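Local coordinates for nucleoprotein (Schmallenberg virus, PDB 4JNG), which encapsidates the viral genomic RNA, protecting it from nucleases and forming the helical nucleocapsid that serves as template for transcription and replication, at residues Leu93-Ala105 against Leu142-Phe155. Numbering follows the deposited sequence.
Sequences LHRMSGYLARWIA and LGFAPGAEMFLDAF. With nucleotides of chain A.
Gly98 of helix 93-110 meets Gly147 of the connection between helices 138-142 and 158-168 with CA atoms only 3.8 Å apart; neither residue has a side chain, and the two backbones come into direct contact. Gly147 follows Pro146 in a type II turn, and its carbonyl O takes a CA-H...O contact from Gly98 CA. A hydrogen bond ties the loop to the helix: with chi1 at 178° the Ser97 hydroxyl swings over to Pro146 O, and OG donates to it over 2.6 Å, approaching 22° from the carbonyl plane.

Apolar groups fill the flanks. Ala101 CB sits 3.8 Å from Ala145 CB, and the Phe155 ring turns its edge to the Ala101-Arg102 backbone; beyond them, Leu142 CD1 packs on Ile104 CG2 and Ala105. On the other flank Phe151 CZ lies in the plane of the Tyr99 ring, 3.7 Å from Tyr99 CD1. Met150 SD makes an oblique Met-aromatic contact, 5.4 Å from the Tyr99 ring centre, and the bend at chi3 (-80°) brings CE to 3.6 Å from Arg95 O.

Charged groups border this core. Arg102 NE rides 3.6 Å above one face of Phe151, whose opposite face carries Met150 CB; the guanidinium continues to salt bridges with Glu21 and Asp106. The helix thus meets the loop through glycine and apolar groups, while extended Arg95, NH1 held by Pro87 and Ala90 carbonyls, turns its charge to RNA phosphates: NE donates to OP1 of U24 of chain A, NH2 to another phosphate group, consistent with its RNA-binding role.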
ATOM      1  N   LEU B  93      14.859  13.375 -14.924  1.00  4.58           N
ATOM      2  CA  LEU B  93      14.387  12.398 -15.877  1.00  4.83           C
ATOM      3  C   LEU B  93      13.240  12.965 -16.699  1.00  4.77           C
ATOM      4  O   LEU B  93      13.176  12.779 -17.932  1.00  4.40           O
ATOM      5  CB  LEU B  93      13.950  11.130 -15.146  1.00  4.89           C
ATOM      6  CG  LEU B  93      14.270   9.775 -15.785  1.00  5.09           C
ATOM      7  CD1 LEU B  93      15.617   9.766 -16.492  1.00  4.98           C
ATOM      8  CD2 LEU B  93      14.236   8.704 -14.704  1.00  5.52           C
ATOM      9  N   HIS B  94      12.351  13.682 -16.011  1.00  4.66           N
ATOM     10  CA  HIS B  94      11.201  14.275 -16.638  1.00  4.81           C
ATOM     11  C   HIS B  94      11.600  15.353 -17.638  1.00  4.64           C
ATOM     12  O   HIS B  94      11.083  15.383 -18.751  1.00  4.50           O
ATOM     13  CB  HIS B  94      10.262  14.883 -15.586  1.00  4.86           C
ATOM     14  CG  HIS B  94       8.908  15.206 -16.120  1.00  4.83           C
ATOM     15  ND1 HIS B  94       8.537  16.481 -16.478  1.00  4.90           N
ATOM     16  CD2 HIS B  94       7.842  14.414 -16.380  1.00  4.86           C
ATOM     17  CE1 HIS B  94       7.295  16.468 -16.919  1.00  4.84           C
ATOM     18  NE2 HIS B  94       6.853  15.225 -16.875  1.00  4.93           N
ATOM     19  N   ARG B  95      12.509  16.235 -17.241  1.00  4.50           N
ATOM     20  CA  ARG B  95      12.936  17.321 -18.116  1.00  4.82           C
ATOM     21  C   ARG B  95      13.653  16.767 -19.354  1.00  4.78           C
ATOM     22  O   ARG B  95      13.396  17.194 -20.475  1.00  4.07           O
ATOM     23  CB  ARG B  95      13.837  18.298 -17.365  1.00  4.87           C
ATOM     24  CG  ARG B  95      13.096  19.159 -16.333  1.00  4.84           C
ATOM     25  CD  ARG B  95      14.037  20.199 -15.742  1.00  4.86           C
ATOM     26  NE  ARG B  95      13.411  20.993 -14.697  1.00  4.89           N
ATOM     27  CZ  ARG B  95      14.012  21.946 -13.987  1.00  4.87           C
ATOM     28  NH1 ARG B  95      15.292  22.251 -14.182  1.00  4.83           N
ATOM     29  NH2 ARG B  95      13.311  22.604 -13.065  1.00  4.88           N
ATOM     30  N   MET B  96      14.528  15.798 -19.108  1.00  4.85           N
ATOM     31  CA  MET B  96      15.348  15.153 -20.132  1.00  4.87           C
ATOM     32  C   MET B  96      14.469  14.546 -21.224  1.00  4.75           C
ATOM     33  O   MET B  96      14.719  14.722 -22.414  1.00  4.42           O
ATOM     34  CB  MET B  96      16.174  14.071 -19.443  1.00  4.95           C
ATOM     35  CG  MET B  96      17.164  13.356 -20.319  1.00  5.11           C
ATOM     36  SD  MET B  96      18.115  12.214 -19.317  1.00  5.84           S
ATOM     37  CE  MET B  96      18.969  11.414 -20.674  1.00  5.24           C
ATOM     38  N   SER B  97      13.412  13.858 -20.794  1.00  4.72           N
ATOM     39  CA  SER B  97      12.419  13.284 -21.688  1.00  4.82           C
ATOM     40  C   SER B  97      11.766  14.324 -22.598  1.00  4.71           C
ATOM     41  O   SER B  97      11.582  14.082 -23.789  1.00  4.41           O
ATOM     42  CB  SER B  97      11.349  12.571 -20.871  1.00  4.88           C
ATOM     43  OG  SER B  97      10.336  12.043 -21.699  1.00  5.04           O
ATOM     44  N   GLY B  98      11.399  15.471 -22.031  1.00  4.77           N
ATOM     45  CA  GLY B  98      10.822  16.562 -22.812  1.00  4.82           C
ATOM     46  C   GLY B  98      11.831  17.171 -23.780  1.00  4.72           C
ATOM     47  O   GLY B  98      11.521  17.412 -24.954  1.00  3.98           O
ATOM     48  N   TYR B  99      13.043  17.414 -23.298  1.00  4.68           N
ATOM     49  CA  TYR B  99      14.080  17.962 -24.168  1.00  4.82           C
ATOM     50  C   TYR B  99      14.351  17.026 -25.353  1.00  4.69           C
ATOM     51  O   TYR B  99      14.356  17.484 -26.485  1.00  4.21           O
ATOM     52  CB  TYR B  99      15.375  18.249 -23.405  1.00  4.85           C
ATOM     53  CG  TYR B  99      15.274  19.307 -22.324  1.00  4.83           C
ATOM     54  CD1 TYR B  99      14.224  20.238 -22.292  1.00  4.84           C
ATOM     55  CD2 TYR B  99      16.247  19.392 -21.336  1.00  4.84           C
ATOM     56  CE1 TYR B  99      14.157  21.204 -21.299  1.00  4.78           C
ATOM     57  CE2 TYR B  99      16.183  20.357 -20.342  1.00  4.82           C
ATOM     58  CZ  TYR B  99      15.140  21.259 -20.330  1.00  4.84           C
ATOM     59  OH  TYR B  99      15.100  22.211 -19.342  1.00  4.83           O
ATOM     60  N   LEU B 100      14.511  15.730 -25.085  1.00  4.69           N
ATOM     61  CA  LEU B 100      14.820  14.739 -26.138  1.00  4.87           C
ATOM     62  C   LEU B 100      13.696  14.616 -27.160  1.00  4.87           C
ATOM     63  O   LEU B 100      13.956  14.531 -28.359  1.00  4.96           O
ATOM     64  CB  LEU B 100      15.153  13.361 -25.554  1.00  4.83           C
ATOM     65  CG  LEU B 100      16.524  13.159 -24.904  1.00  4.90           C
ATOM     66  CD1 LEU B 100      16.562  11.816 -24.189  1.00  4.90           C
ATOM     67  CD2 LEU B 100      17.678  13.240 -25.908  1.00  4.93           C
ATOM     68  N   ALA B 101      12.455  14.606 -26.688  1.00  4.92           N
ATOM     69  CA  ALA B 101      11.288  14.637 -27.578  1.00  4.89           C
ATOM     70  C   ALA B 101      11.312  15.874 -28.477  1.00  4.78           C
ATOM     71  O   ALA B 101      11.075  15.781 -29.679  1.00  4.56           O
ATOM     72  CB  ALA B 101       9.995  14.595 -26.777  1.00  4.87           C
ATOM     73  N   ARG B 102      11.607  17.021 -27.880  1.00  4.66           N
ATOM     74  CA  ARG B 102      11.713  18.273 -28.602  1.00  4.87           C
ATOM     75  C   ARG B 102      12.869  18.242 -29.609  1.00  4.85           C
ATOM     76  O   ARG B 102      12.752  18.785 -30.704  1.00  4.61           O
ATOM     77  CB  ARG B 102      11.893  19.425 -27.612  1.00  4.99           C
ATOM     78  CG  ARG B 102      12.309  20.754 -28.214  1.00  5.22           C
ATOM     79  CD  ARG B 102      11.199  21.422 -28.990  1.00  6.15           C
ATOM     80  NE  ARG B 102      11.000  22.766 -28.461  1.00  7.99           N
ATOM     81  CZ  ARG B 102      11.714  23.838 -28.793  1.00  9.02           C
ATOM     82  NH1 ARG B 102      12.693  23.781 -29.694  1.00  8.56           N
ATOM     83  NH2 ARG B 102      11.439  24.986 -28.215  1.00 11.15           N
ATOM     84  N   TRP B 103      13.982  17.627 -29.224  1.00  4.88           N
ATOM     85  CA  TRP B 103      15.122  17.486 -30.125  1.00  4.87           C
ATOM     86  C   TRP B 103      14.739  16.649 -31.347  1.00  4.86           C
ATOM     87  O   TRP B 103      15.050  17.029 -32.470  1.00  4.76           O
ATOM     88  CB  TRP B 103      16.326  16.890 -29.399  1.00  4.89           C
ATOM     89  CG  TRP B 103      17.464  16.563 -30.312  1.00  4.84           C
ATOM     90  CD1 TRP B 103      18.357  17.437 -30.852  1.00  4.90           C
ATOM     91  CD2 TRP B 103      17.815  15.273 -30.806  1.00  4.87           C
ATOM     92  NE1 TRP B 103      19.255  16.771 -31.650  1.00  4.89           N
ATOM     93  CE2 TRP B 103      18.942  15.438 -31.646  1.00  4.93           C
ATOM     94  CE3 TRP B 103      17.287  13.991 -30.629  1.00  4.86           C
ATOM     95  CZ2 TRP B 103      19.552  14.368 -32.299  1.00  4.97           C
ATOM     96  CZ3 TRP B 103      17.893  12.928 -31.274  1.00  4.92           C
ATOM     97  CH2 TRP B 103      19.013  13.124 -32.108  1.00  4.96           C
ATOM     98  N   ILE B 104      14.038  15.538 -31.121  1.00  4.88           N
ATOM     99  CA  ILE B 104      13.604  14.666 -32.212  1.00  4.91           C
ATOM    100  C   ILE B 104      12.711  15.441 -33.171  1.00  4.96           C
ATOM    101  O   ILE B 104      12.897  15.379 -34.394  1.00  5.12           O
ATOM    102  CB  ILE B 104      12.851  13.412 -31.710  1.00  4.89           C
ATOM    103  CG1 ILE B 104      13.785  12.498 -30.910  1.00  4.88           C
ATOM    104  CG2 ILE B 104      12.279  12.617 -32.881  1.00  4.89           C
ATOM    105  CD1 ILE B 104      13.054  11.499 -30.036  1.00  4.88           C
ATOM    106  N   ALA B 105      11.744  16.167 -32.610  1.00  4.93           N
ATOM    107  CA  ALA B 105      10.808  16.944 -33.402  1.00  4.93           C
ATOM    108  C   ALA B 105      11.516  18.043 -34.192  1.00  5.03           C
ATOM    109  O   ALA B 105      11.208  18.254 -35.374  1.00  5.48           O
ATOM    110  CB  ALA B 105       9.717  17.529 -32.517  1.00  4.94           C
ATOM    111  N   LEU B 142       5.059  12.149 -30.537  1.00  4.93           N
ATOM    112  CA  LEU B 142       6.074  12.582 -29.589  1.00  4.95           C
ATOM    113  C   LEU B 142       5.447  13.405 -28.476  1.00  5.06           C
ATOM    114  O   LEU B 142       6.001  13.485 -27.384  1.00  5.13           O
ATOM    115  CB  LEU B 142       7.160  13.397 -30.283  1.00  4.95           C
ATOM    116  CG  LEU B 142       7.989  12.671 -31.339  1.00  4.91           C
ATOM    117  CD1 LEU B 142       8.873  13.685 -32.032  1.00  4.92           C
ATOM    118  CD2 LEU B 142       8.828  11.553 -30.738  1.00  4.94           C
ATOM    119  N   GLY B 143       4.293  14.003 -28.757  1.00  5.26           N
ATOM    120  CA  GLY B 143       3.516  14.725 -27.744  1.00  5.50           C
ATOM    121  C   GLY B 143       3.117  13.885 -26.543  1.00  5.58           C
ATOM    122  O   GLY B 143       2.765  14.431 -25.493  1.00  6.82           O
ATOM    123  N   PHE B 144       3.168  12.565 -26.692  1.00  5.31           N
ATOM    124  CA  PHE B 144       2.900  11.636 -25.594  1.00  5.11           C
ATOM    125  C   PHE B 144       4.061  11.514 -24.599  1.00  5.08           C
ATOM    126  O   PHE B 144       3.886  10.947 -23.518  1.00  5.46           O
ATOM    127  CB  PHE B 144       2.566  10.241 -26.145  1.00  5.32           C
ATOM    128  CG  PHE B 144       1.117  10.054 -26.504  1.00  6.15           C
ATOM    129  CD1 PHE B 144       0.173   9.786 -25.517  1.00  7.02           C
ATOM    130  CD2 PHE B 144       0.695  10.123 -27.825  1.00  6.72           C
ATOM    131  CE1 PHE B 144      -1.160   9.606 -25.841  1.00  7.85           C
ATOM    132  CE2 PHE B 144      -0.641   9.946 -28.152  1.00  7.99           C
ATOM    133  CZ  PHE B 144      -1.570   9.690 -27.157  1.00  8.46           C
ATOM    134  N   ALA B 145       5.242  12.020 -24.951  1.00  4.94           N
ATOM    135  CA  ALA B 145       6.401  11.895 -24.068  1.00  4.91           C
ATOM    136  C   ALA B 145       6.204  12.666 -22.759  1.00  4.89           C
ATOM    137  O   ALA B 145       5.644  13.761 -22.761  1.00  4.95           O
ATOM    138  CB  ALA B 145       7.658  12.380 -24.764  1.00  4.90           C
ATOM    139  N   PRO B 146       6.670  12.101 -21.633  1.00  4.89           N
ATOM    140  CA  PRO B 146       6.683  12.936 -20.426  1.00  4.89           C
ATOM    141  C   PRO B 146       7.590  14.135 -20.672  1.00  4.95           C
ATOM    142  O   PRO B 146       8.631  13.995 -21.343  1.00  4.89           O
ATOM    143  CB  PRO B 146       7.276  12.014 -19.353  1.00  4.89           C
ATOM    144  CG  PRO B 146       7.072  10.635 -19.872  1.00  4.93           C
ATOM    145  CD  PRO B 146       7.127  10.729 -21.363  1.00  4.85           C
ATOM    146  N   GLY B 147       7.180  15.303 -20.182  1.00  4.89           N
ATOM    147  CA  GLY B 147       7.926  16.537 -20.383  1.00  4.83           C
ATOM    148  C   GLY B 147       7.628  17.284 -21.672  1.00  4.55           C
ATOM    149  O   GLY B 147       8.082  18.408 -21.834  1.00  4.06           O
ATOM    150  N   ALA B 148       6.873  16.681 -22.589  1.00  4.63           N
ATOM    151  CA  ALA B 148       6.469  17.370 -23.818  1.00  4.87           C
ATOM    152  C   ALA B 148       5.539  18.559 -23.544  1.00  4.87           C
ATOM    153  O   ALA B 148       5.478  19.493 -24.343  1.00  4.54           O
ATOM    154  CB  ALA B 148       5.804  16.398 -24.781  1.00  4.94           C
ATOM    155  N   GLU B 149       4.831  18.522 -22.416  1.00  4.91           N
ATOM    156  CA  GLU B 149       3.945  19.632 -22.013  1.00  5.03           C
ATOM    157  C   GLU B 149       4.676  20.967 -21.750  1.00  4.96           C
ATOM    158  O   GLU B 149       4.056  22.030 -21.721  1.00  5.11           O
ATOM    159  CB  GLU B 149       3.074  19.221 -20.813  1.00  5.28           C
ATOM    160  CG  GLU B 149       3.758  19.211 -19.451  1.00  5.73           C
ATOM    161  CD  GLU B 149       4.764  18.089 -19.255  1.00  6.24           C
ATOM    162  OE1 GLU B 149       4.743  17.065 -19.984  1.00  6.85           O
ATOM    163  OE2 GLU B 149       5.592  18.246 -18.342  1.00  6.61           O
ATOM    164  N   MET B 150       5.994  20.908 -21.568  1.00  4.81           N
ATOM    165  CA  MET B 150       6.828  22.107 -21.524  1.00  4.92           C
ATOM    166  C   MET B 150       6.916  22.845 -22.877  1.00  4.94           C
ATOM    167  O   MET B 150       7.404  23.978 -22.926  1.00  5.07           O
ATOM    168  CB  MET B 150       8.260  21.735 -21.128  1.00  5.04           C
ATOM    169  CG  MET B 150       8.445  21.109 -19.762  1.00  5.17           C
ATOM    170  SD  MET B 150      10.208  20.984 -19.377  1.00  5.42           S
ATOM    171  CE  MET B 150      10.722  19.530 -20.276  1.00  5.11           C
ATOM    172  N   PHE B 151       6.481  22.208 -23.966  1.00  4.84           N
ATOM    173  CA  PHE B 151       6.576  22.797 -25.299  1.00  5.02           C
ATOM    174  C   PHE B 151       5.264  22.656 -26.065  1.00  5.57           C
ATOM    175  O   PHE B 151       5.203  22.012 -27.112  1.00  5.77           O
ATOM    176  CB  PHE B 151       7.723  22.130 -26.083  1.00  4.93           C
ATOM    177  CG  PHE B 151       9.028  22.109 -25.341  1.00  4.69           C
ATOM    178  CD1 PHE B 151       9.725  23.283 -25.115  1.00  4.70           C
ATOM    179  CD2 PHE B 151       9.549  20.920 -24.858  1.00  4.63           C
ATOM    180  CE1 PHE B 151      10.921  23.275 -24.416  1.00  4.72           C
ATOM    181  CE2 PHE B 151      10.746  20.900 -24.167  1.00  4.60           C
ATOM    182  CZ  PHE B 151      11.429  22.082 -23.941  1.00  4.70           C
ATOM    183  N   LEU B 152       4.204  23.267 -25.545  1.00  6.39           N
ATOM    184  CA  LEU B 152       2.910  23.259 -26.235  1.00  7.63           C
ATOM    185  C   LEU B 152       3.008  23.809 -27.677  1.00  8.21           C
ATOM    186  O   LEU B 152       2.351  23.296 -28.579  1.00  9.78           O
ATOM    187  CB  LEU B 152       1.858  24.017 -25.406  1.00  9.32           C
ATOM    188  CG  LEU B 152       0.960  23.261 -24.402  1.00 11.16           C
ATOM    189  CD1 LEU B 152       1.298  21.795 -24.166  1.00 11.53           C
ATOM    190  CD2 LEU B 152       0.911  24.005 -23.073  1.00 13.98           C
ATOM    191  N   ASP B 153       3.852  24.815 -27.899  1.00  8.89           N
ATOM    192  CA  ASP B 153       4.054  25.385 -29.240  1.00 11.23           C
ATOM    193  C   ASP B 153       4.626  24.366 -30.236  1.00 10.11           C
ATOM    194  O   ASP B 153       4.118  24.226 -31.355  1.00 10.53           O
ATOM    195  CB  ASP B 153       4.975  26.614 -29.158  1.00 15.40           C
ATOM    196  CG  ASP B 153       5.235  27.258 -30.520  1.00 21.68           C
ATOM    197  OD1 ASP B 153       5.906  26.631 -31.370  1.00 28.37           O
ATOM    198  OD2 ASP B 153       4.789  28.405 -30.732  1.00 23.24           O
ATOM    199  N   ALA B 154       5.679  23.668 -29.817  1.00  8.19           N
ATOM    200  CA  ALA B 154       6.382  22.711 -30.663  1.00  6.61           C
ATOM    201  C   ALA B 154       5.570  21.449 -30.944  1.00  6.54           C
ATOM    202  O   ALA B 154       5.742  20.822 -32.002  1.00  6.93           O
ATOM    203  CB  ALA B 154       7.716  22.338 -30.032  1.00  6.18           C
ATOM    204  N   PHE B 155       4.709  21.064 -30.004  1.00  6.05           N
ATOM    205  CA  PHE B 155       3.896  19.859 -30.156  1.00  6.07           C
ATOM    206  C   PHE B 155       2.428  20.179 -30.435  1.00  6.51           C
ATOM    207  O   PHE B 155       1.552  19.348 -30.197  1.00  6.67           O
ATOM    208  CB  PHE B 155       4.026  18.954 -28.928  1.00  6.26           C
ATOM    209  CG  PHE B 155       5.420  18.427 -28.708  1.00  7.06           C
ATOM    210  CD1 PHE B 155       5.942  17.428 -29.526  1.00  7.21           C
ATOM    211  CD2 PHE B 155       6.210  18.926 -27.685  1.00  7.57           C
ATOM    212  CE1 PHE B 155       7.226  16.940 -29.326  1.00  7.37           C
ATOM    213  CE2 PHE B 155       7.493  18.444 -27.475  1.00  8.24           C
ATOM    214  CZ  PHE B 155       8.004  17.450 -28.300  1.00  7.72           C
TER
ATOM    215  P     U A  24       9.822  20.690 -12.894  1.00  4.70           P
ATOM    216  OP1   U A  24      10.787  20.165 -13.923  1.00  4.55           O
ATOM    217  OP2   U A  24       8.376  20.733 -13.211  1.00  4.29           O
ATOM    218  O5'   U A  24       9.988  19.836 -11.565  1.00  4.36           O
ATOM    219  C5'   U A  24      11.233  19.760 -10.860  1.00  4.83           C
ATOM    220  C4'   U A  24      11.029  19.064  -9.537  1.00  4.87           C
ATOM    221  O4'   U A  24      10.322  19.946  -8.619  1.00  4.85           O
ATOM    222  C3'   U A  24      10.174  17.807  -9.574  1.00  4.86           C
ATOM    223  O3'   U A  24      10.915  16.670  -9.979  1.00  4.71           O
ATOM    224  C2'   U A  24       9.704  17.715  -8.128  1.00  4.91           C
ATOM    225  O2'   U A  24      10.666  17.227  -7.212  1.00  4.66           O
ATOM    226  C1'   U A  24       9.438  19.185  -7.813  1.00  4.91           C
ATOM    227  N1    U A  24       8.059  19.616  -8.087  1.00  4.97           N
ATOM    228  C2    U A  24       7.096  19.300  -7.146  1.00  5.05           C
ATOM    229  O2    U A  24       7.345  18.675  -6.130  1.00  5.03           O
ATOM    230  N3    U A  24       5.829  19.735  -7.449  1.00  5.31           N
ATOM    231  C4    U A  24       5.434  20.440  -8.566  1.00  5.59           C
ATOM    232  O4    U A  24       4.252  20.761  -8.694  1.00  6.34           O
ATOM    233  C5    U A  24       6.488  20.724  -9.492  1.00  5.39           C
ATOM    234  C6    U A  24       7.733  20.310  -9.229  1.00  5.08           C
TER